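Side-chain contact in TIR protein (Paracoccus denitrificans PD1222, PDB 3H16), which is a bacterial protein of the TIR family, whose TIR domain folds around a parallel five-stranded sheet flanked by helices: residues W90-K93 and E94-L98. Sequence-based numbering, arbitrary orientation.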
loop_
_atom_site.group_PDB
_atom_site.type_symbol
_atom_site.label_atom_id
_atom_site.label_comp_id
_atom_site.label_asym_id
_atom_site.label_seq_id
_atom_site.Cartn_x
_atom_site.Cartn_y
_atom_site.Cartn_z
ATOM N N TRP B 90 20.685 12.642 10.536
ATOM C CA TRP B 90 19.570 13.241 11.247
ATOM C C TRP B 90 19.424 12.529 12.578
ATOM O O TRP B 90 19.536 11.306 12.638
ATOM C CB TRP B 90 18.262 13.065 10.475
ATOM C CG TRP B 90 18.315 13.416 9.030
ATOM C CD1 TRP B 90 18.380 12.549 7.978
ATOM C CD2 TRP B 90 18.276 14.726 8.469
ATOM N NE1 TRP B 90 18.379 13.239 6.795
ATOM C CE2 TRP B 90 18.318 14.580 7.065
ATOM C CE3 TRP B 90 18.209 16.013 9.015
ATOM C CZ2 TRP B 90 18.295 15.671 6.196
ATOM C CZ3 TRP B 90 18.184 17.100 8.151
ATOM C CH2 TRP B 90 18.227 16.920 6.752
ATOM N N PRO B 91 19.180 13.278 13.665
ATOM C CA PRO B 91 19.014 12.664 14.989
ATOM C C PRO B 91 17.685 11.910 14.968
ATOM O O PRO B 91 16.825 12.204 14.133
ATOM C CB PRO B 91 18.962 13.865 15.930
ATOM C CG PRO B 91 19.715 14.937 15.180
ATOM C CD PRO B 91 19.234 14.745 13.771
ATOM N N GLN B 92 17.500 10.950 15.870
ATOM C CA GLN B 92 16.243 10.198 15.892
ATOM C C GLN B 92 15.031 11.129 16.018
ATOM O O GLN B 92 14.024 10.957 15.331
ATOM C CB GLN B 92 16.235 9.200 17.057
ATOM C CG GLN B 92 14.900 8.491 17.261
ATOM C CD GLN B 92 14.598 7.482 16.172
ATOM O OE1 GLN B 92 15.313 6.491 16.019
ATOM N NE2 GLN B 92 13.536 7.728 15.408
ATOM N N LYS B 93 15.142 12.115 16.902
ATOM C CA LYS B 93 14.064 13.064 17.138
ATOM C C LYS B 93 13.710 13.863 15.873
ATOM O O LYS B 93 12.648 14.485 15.794
ATOM C CB LYS B 93 14.468 14.015 18.271
ATOM C CG LYS B 93 13.314 14.771 18.912
ATOM C CD LYS B 93 13.781 15.609 20.104
ATOM C CE LYS B 93 14.329 14.739 21.231
ATOM N NZ LYS B 93 14.817 15.557 22.378
ATOM N N GLU B 94 14.591 13.838 14.882
ATOM C CA GLU B 94 14.347 14.575 13.651
ATOM C C GLU B 94 13.600 13.694 12.649
ATOM O O GLU B 94 12.929 14.192 11.745
ATOM C CB GLU B 94 15.680 15.038 13.058
ATOM C CG GLU B 94 15.578 16.247 12.150
ATOM C CD GLU B 94 15.247 17.515 12.913
ATOM O OE1 GLU B 94 15.031 18.561 12.266
ATOM O OE2 GLU B 94 15.208 17.467 14.160
ATOM N N LEU B 95 13.721 12.381 12.820
ATOM C CA LEU B 95 13.070 11.429 11.940
ATOM C C LEU B 95 11.640 11.133 12.357
ATOM O O LEU B 95 10.790 10.882 11.508
ATOM C CB LEU B 95 13.865 10.124 11.909
ATOM C CG LEU B 95 15.243 10.265 11.261
ATOM C CD1 LEU B 95 15.890 8.900 11.082
ATOM C CD2 LEU B 95 15.079 10.960 9.900
ATOM N N ASP B 96 11.379 11.182 13.662
ATOM C CA ASP B 96 10.058 10.882 14.226
ATOM C C ASP B 96 8.811 11.423 13.516
ATOM O O ASP B 96 7.796 10.727 13.431
ATOM C CB ASP B 96 10.005 11.296 15.707
ATOM C CG ASP B 96 10.904 10.435 16.600
ATOM O OD1 ASP B 96 11.170 9.263 16.242
ATOM O OD2 ASP B 96 11.328 10.929 17.669
ATOM N N GLY B 97 8.866 12.654 13.020
ATOM C CA GLY B 97 7.702 13.207 12.351
ATOM C C GLY B 97 7.412 12.549 11.012
ATOM O O GLY B 97 6.271 12.522 10.548
ATOM N N LEU B 98 8.461 12.004 10.404
ATOM C CA LEU B 98 8.388 11.360 9.100
ATOM C C LEU B 98 7.568 10.073 9.064
ATOM O O LEU B 98 7.479 9.421 8.024
ATOM C CB LEU B 98 9.810 11.070 8.622
ATOM C CG LEU B 98 10.125 11.135 7.130
ATOM C CD1 LEU B 98 9.707 12.488 6.559
ATOM C CD2 LEU B 98 11.616 10.920 6.935
#
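Trp90, in the loop leading into the short helix 92-95, packs on Leu95 of that helix, which follows strand 74-81 and helix 83-86 in the flavodoxin-like, parallel alpha/beta fold of the TIR domain. This inner side is the tight one. Leu95 CD2 sits 3.9 Å from Trp90 CB, the two side chains crossing at about a right angle, and Leu63 of helix 63-73 packs against the leucine as well. Trp90 is buried, its NE1 hydrogen-bonded to Phe85 O. At the border between this buried packing and the solvent side, Glu94 CB lies 3.6 Å from Pro91 CD, the two side chains running side by side. With CG anti to the backbone N (chi1 -156°), Glu94 brings that methylene within 4.1 Å of Trp90 CE3, and beyond it OE1 is hydrogen-bonded to Ser62 OG and to the backbone N of Arg64.

Backbone bonds tie the first turn: Glu94 N gives one to Pro91 O, and Gln92 O takes two, from Leu95 N and Asp96 N.

The outer side is looser and more open to solvent. Lys93 is exposed there. In Gln92, also exposed, a bend at chi2 (71°) swings the amide forward to Asp96, four residues on, where NE2 donates to Asp96 OD1 at 2.9 Å, reaching that oxygen from above the carboxylate plane, 38° out of it.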